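Local coordinates for MucR Phosphodiesterase (Pseudomonas aeruginosa, PDB 5M1T), which belongs to the EAL-domain phosphodiesterase family and binds magnesium ions and the ligand C2E, at residues 130-143 with 169-181. Numbering follows the deposited sequence.
Sequences FAHAGLVDSVRNAL and SLVILEQLSAMGV
The phenyl ring of F130 meets the helix of 169-178 with its rim and one face. I172 CD1 lies over one face of the F130 ring, 4.1 Å above its plane and offset toward the rim, while L173 CD2 approaches the edge at 3.6 Å from F130 CE1. CG lies opposite the backbone N (chi1 -177°), which swings the ring from the end of helix 127-131 toward the other helix. S169 adds its small CB in the plane of the ring; its hydroxyl bonds to A162 O and D165 O, and a short side chain suits this buried place because it can turn back to those preceding carbonyls.

In the EAL domain, an alpha/beta barrel, helices 135-145 and 166-178 are neighbours outside the barrel, flanking strand 153-158. The axes of segments 135-143 and 169-178 approach to 10.4 Å, nearly parallel at 15°. Branched aliphatic residues line much of the seam: V136 CG2 meets L176 CD2 at 4.0 Å, L135 CD2 touches I172 CG2, and Q175 crosses V136 at about a right angle. V139 and V181 point tip to tip, both resting on L155.

M179, unbranched and flexible, bends at chi3 to lay its CE 3.7 Å from R140 CA, with V139 and L143 also against that methyl. Its SD lies 3.9 Å from V136 CG1. R140 NH1 lies obliquely 4.0 Å from M179 SD, while R140 NH2 makes a weak, salt-bridged hydrogen bond to D137 OD1 (3.3 Å).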
loop_
_atom_site.group_PDB
_atom_site.type_symbol
_atom_site.label_atom_id
_atom_site.label_comp_id
_atom_site.label_asym_id
_atom_site.label_seq_id
_atom_site.Cartn_x
_atom_site.Cartn_y
_atom_site.Cartn_z
ATOM N N PHE A 130 -4.521 -1.241 -2.789
ATOM C CA PHE A 130 -4.750 -1.449 -1.358
ATOM C C PHE A 130 -3.571 -0.917 -0.531
ATOM O O PHE A 130 -3.765 -0.395 0.578
ATOM C CB PHE A 130 -4.996 -2.918 -1.054
ATOM C CG PHE A 130 -5.308 -3.190 0.395
ATOM C CD1 PHE A 130 -6.458 -2.689 0.960
ATOM C CD2 PHE A 130 -4.468 -3.957 1.179
ATOM C CE1 PHE A 130 -6.754 -2.904 2.287
ATOM C CE2 PHE A 130 -4.762 -4.194 2.516
ATOM C CZ PHE A 130 -5.916 -3.653 3.073
ATOM N N ALA A 131 -2.355 -1.040 -1.079
ATOM C CA ALA A 131 -1.132 -0.618 -0.406
ATOM C C ALA A 131 -0.755 0.838 -0.695
ATOM O O ALA A 131 0.175 1.362 -0.070
ATOM C CB ALA A 131 0.022 -1.509 -0.818
ATOM N N HIS A 132 -1.464 1.503 -1.612
ATOM C CA HIS A 132 -1.086 2.850 -2.034
ATOM C C HIS A 132 -1.221 3.830 -0.875
ATOM O O HIS A 132 -2.261 3.893 -0.226
ATOM C CB HIS A 132 -1.970 3.302 -3.197
ATOM C CG HIS A 132 -1.375 4.405 -4.006
ATOM N ND1 HIS A 132 -1.399 5.725 -3.609
ATOM C CD2 HIS A 132 -0.701 4.379 -5.181
ATOM C CE1 HIS A 132 -0.784 6.467 -4.514
ATOM N NE2 HIS A 132 -0.356 5.671 -5.482
ATOM N N ALA A 133 -0.179 4.596 -0.618
ATOM C CA ALA A 133 -0.181 5.548 0.483
ATOM C C ALA A 133 -1.407 6.466 0.524
ATOM O O ALA A 133 -1.809 6.898 1.606
ATOM C CB ALA A 133 1.077 6.411 0.429
ATOM N N GLY A 134 -1.952 6.783 -0.640
ATOM C CA GLY A 134 -3.063 7.692 -0.756
ATOM C C GLY A 134 -4.446 7.069 -0.782
ATOM O O GLY A 134 -5.442 7.802 -0.899
ATOM N N LEU A 135 -4.548 5.744 -0.652
ATOM C CA LEU A 135 -5.846 5.077 -0.768
ATOM C C LEU A 135 -6.945 5.725 0.034
ATOM O O LEU A 135 -7.989 6.027 -0.522
ATOM C CB LEU A 135 -5.767 3.605 -0.376
ATOM C CG LEU A 135 -7.132 2.880 -0.360
ATOM C CD1 LEU A 135 -7.660 2.703 -1.779
ATOM C CD2 LEU A 135 -6.981 1.538 0.302
ATOM N N VAL A 136 -6.722 5.918 1.328
ATOM C CA VAL A 136 -7.754 6.445 2.243
ATOM C C VAL A 136 -8.155 7.881 1.955
ATOM O O VAL A 136 -9.327 8.223 2.078
ATOM C CB VAL A 136 -7.318 6.362 3.718
ATOM C CG1 VAL A 136 -8.326 7.065 4.611
ATOM C CG2 VAL A 136 -7.198 4.908 4.125
ATOM N N ASP A 137 -7.185 8.723 1.603
ATOM C CA ASP A 137 -7.476 10.089 1.253
ATOM C C ASP A 137 -8.321 10.109 -0.002
ATOM O O ASP A 137 -9.265 10.889 -0.102
ATOM C CB ASP A 137 -6.188 10.914 1.052
ATOM C CG ASP A 137 -5.452 11.153 2.347
ATOM O OD1 ASP A 137 -5.959 10.743 3.413
ATOM O OD2 ASP A 137 -4.342 11.734 2.311
ATOM N N SER A 138 -8.000 9.236 -0.946
ATOM C CA SER A 138 -8.718 9.145 -2.237
ATOM C C SER A 138 -10.162 8.662 -2.059
ATOM O O SER A 138 -11.074 9.094 -2.774
ATOM C CB SER A 138 -7.936 8.194 -3.154
ATOM O OG SER A 138 -8.641 7.867 -4.334
ATOM N N VAL A 139 -10.381 7.763 -1.102
ATOM C CA VAL A 139 -11.738 7.300 -0.838
ATOM C C VAL A 139 -12.521 8.431 -0.223
ATOM O O VAL A 139 -13.580 8.778 -0.699
ATOM C CB VAL A 139 -11.755 6.040 0.050
ATOM C CG1 VAL A 139 -13.124 5.789 0.646
ATOM C CG2 VAL A 139 -11.282 4.847 -0.779
ATOM N N ARG A 140 -11.964 9.030 0.817
ATOM C CA ARG A 140 -12.590 10.191 1.469
ATOM C C ARG A 140 -12.892 11.299 0.451
ATOM O O ARG A 140 -13.995 11.818 0.442
ATOM C CB ARG A 140 -11.724 10.714 2.622
ATOM C CG ARG A 140 -12.179 12.067 3.166
ATOM C CD ARG A 140 -11.488 12.480 4.455
ATOM N NE ARG A 140 -10.136 11.924 4.586
ATOM C CZ ARG A 140 -9.779 10.971 5.457
ATOM N NH1 ARG A 140 -10.658 10.432 6.310
ATOM N NH2 ARG A 140 -8.521 10.544 5.485
ATOM N N ASN A 141 -11.938 11.654 -0.411
ATOM C CA ASN A 141 -12.178 12.713 -1.406
ATOM C C ASN A 141 -13.314 12.352 -2.377
ATOM O O ASN A 141 -14.136 13.215 -2.723
ATOM C CB ASN A 141 -10.934 13.046 -2.239
ATOM C CG ASN A 141 -9.746 13.574 -1.407
ATOM O OD1 ASN A 141 -9.856 13.892 -0.215
ATOM N ND2 ASN A 141 -8.602 13.650 -2.048
ATOM N N ALA A 142 -13.360 11.098 -2.843
ATOM C CA ALA A 142 -14.401 10.687 -3.811
ATOM C C ALA A 142 -15.814 10.718 -3.232
ATOM O O ALA A 142 -16.763 11.054 -3.930
ATOM C CB ALA A 142 -14.115 9.305 -4.369
ATOM N N LEU A 143 -15.955 10.315 -1.971
ATOM C CA LEU A 143 -17.238 10.366 -1.263
ATOM C C LEU A 143 -17.677 11.823 -1.060
ATOM O O LEU A 143 -18.820 12.144 -1.304
ATOM C CB LEU A 143 -17.128 9.684 0.106
ATOM C CG LEU A 143 -16.810 8.184 0.054
ATOM C CD1 LEU A 143 -16.346 7.719 1.428
ATOM C CD2 LEU A 143 -17.986 7.380 -0.471
ATOM N N SER A 169 -2.751 -4.531 6.774
ATOM C CA SER A 169 -4.133 -4.531 6.284
ATOM C C SER A 169 -5.046 -3.951 7.355
ATOM O O SER A 169 -6.039 -3.266 7.054
ATOM C CB SER A 169 -4.622 -5.941 5.936
ATOM O OG SER A 169 -3.852 -6.514 4.906
ATOM N N LEU A 170 -4.710 -4.243 8.614
ATOM C CA LEU A 170 -5.564 -3.868 9.743
ATOM C C LEU A 170 -5.585 -2.361 9.915
ATOM O O LEU A 170 -6.638 -1.766 10.093
ATOM C CB LEU A 170 -5.078 -4.560 11.030
ATOM C CG LEU A 170 -6.073 -4.773 12.169
ATOM C CD1 LEU A 170 -7.355 -5.468 11.725
ATOM C CD2 LEU A 170 -5.429 -5.611 13.275
ATOM N N VAL A 171 -4.427 -1.738 9.806
ATOM C CA VAL A 171 -4.345 -0.290 9.956
ATOM C C VAL A 171 -5.171 0.366 8.857
ATOM O O VAL A 171 -6.000 1.229 9.132
ATOM C CB VAL A 171 -2.878 0.196 9.932
ATOM C CG1 VAL A 171 -2.787 1.701 9.691
ATOM C CG2 VAL A 171 -2.180 -0.208 11.233
ATOM N N ILE A 172 -4.972 -0.081 7.616
ATOM C CA ILE A 172 -5.736 0.445 6.465
ATOM C C ILE A 172 -7.256 0.220 6.579
ATOM O O ILE A 172 -8.064 1.146 6.423
ATOM C CB ILE A 172 -5.249 -0.124 5.128
ATOM C CG1 ILE A 172 -3.810 0.303 4.828
ATOM C CG2 ILE A 172 -6.131 0.370 3.998
ATOM C CD1 ILE A 172 -3.064 -0.676 3.917
ATOM N N LEU A 173 -7.653 -1.010 6.842
ATOM C CA LEU A 173 -9.077 -1.312 6.872
ATOM C C LEU A 173 -9.802 -0.654 8.072
ATOM O O LEU A 173 -10.935 -0.211 7.932
ATOM C CB LEU A 173 -9.311 -2.828 6.830
ATOM C CG LEU A 173 -8.904 -3.516 5.535
ATOM C CD1 LEU A 173 -9.046 -5.017 5.657
ATOM C CD2 LEU A 173 -9.697 -3.042 4.341
ATOM N N GLU A 174 -9.151 -0.585 9.228
ATOM C CA GLU A 174 -9.725 0.115 10.371
ATOM C C GLU A 174 -10.038 1.582 10.035
ATOM O O GLU A 174 -11.118 2.067 10.354
ATOM C CB GLU A 174 -8.809 0.046 11.614
ATOM C CG GLU A 174 -8.795 -1.290 12.369
ATOM C CD GLU A 174 -10.171 -1.760 12.868
ATOM O OE1 GLU A 174 -11.176 -1.009 12.721
ATOM O OE2 GLU A 174 -10.266 -2.910 13.400
ATOM N N GLN A 175 -9.115 2.278 9.375
ATOM C CA GLN A 175 -9.393 3.646 8.950
ATOM C C GLN A 175 -10.641 3.705 8.063
ATOM O O GLN A 175 -11.559 4.462 8.341
ATOM C CB GLN A 175 -8.228 4.243 8.168
ATOM C CG GLN A 175 -7.024 4.627 8.995
ATOM C CD GLN A 175 -5.895 5.092 8.109
ATOM O OE1 GLN A 175 -5.048 4.303 7.703
ATOM N NE2 GLN A 175 -5.912 6.364 7.756
ATOM N N LEU A 176 -10.657 2.891 7.004
ATOM C CA LEU A 176 -11.780 2.845 6.082
ATOM C C LEU A 176 -13.107 2.532 6.787
ATOM O O LEU A 176 -14.134 3.144 6.494
ATOM C CB LEU A 176 -11.518 1.818 4.999
ATOM C CG LEU A 176 -10.374 2.131 4.043
ATOM C CD1 LEU A 176 -10.050 0.932 3.171
ATOM C CD2 LEU A 176 -10.707 3.311 3.159
ATOM N N SER A 177 -13.078 1.614 7.744
ATOM C CA SER A 177 -14.280 1.192 8.471
ATOM C C SER A 177 -14.780 2.278 9.441
ATOM O O SER A 177 -15.970 2.442 9.638
ATOM C CB SER A 177 -13.977 -0.094 9.242
ATOM O OG SER A 177 -15.093 -0.468 9.973
ATOM N N ALA A 178 -13.854 3.013 10.043
ATOM C CA ALA A 178 -14.193 4.132 10.925
ATOM C C ALA A 178 -14.860 5.271 10.137
ATOM O O ALA A 178 -15.672 6.001 10.678
ATOM C CB ALA A 178 -12.942 4.640 11.655
ATOM N N MET A 179 -14.498 5.423 8.863
ATOM C CA MET A 179 -15.152 6.400 7.971
ATOM C C MET A 179 -16.560 5.966 7.604
ATOM O O MET A 179 -17.338 6.753 7.099
ATOM C CB MET A 179 -14.394 6.534 6.663
ATOM C CG MET A 179 -13.011 7.130 6.756
ATOM S SD MET A 179 -12.216 6.968 5.145
ATOM C CE MET A 179 -13.441 7.713 4.075
ATOM N N GLY A 180 -16.874 4.695 7.822
ATOM C CA GLY A 180 -18.212 4.181 7.529
ATOM C C GLY A 180 -18.301 3.362 6.258
ATOM O O GLY A 180 -19.367 2.979 5.860
ATOM N N VAL A 181 -17.178 3.109 5.614
ATOM C CA VAL A 181 -17.143 2.314 4.381
ATOM C C VAL A 181 -17.236 0.810 4.680
ATOM O O VAL A 181 -16.624 0.307 5.624
ATOM C CB VAL A 181 -15.829 2.580 3.605
ATOM C CG1 VAL A 181 -15.744 1.671 2.400
ATOM C CG2 VAL A 181 -15.738 4.042 3.177
#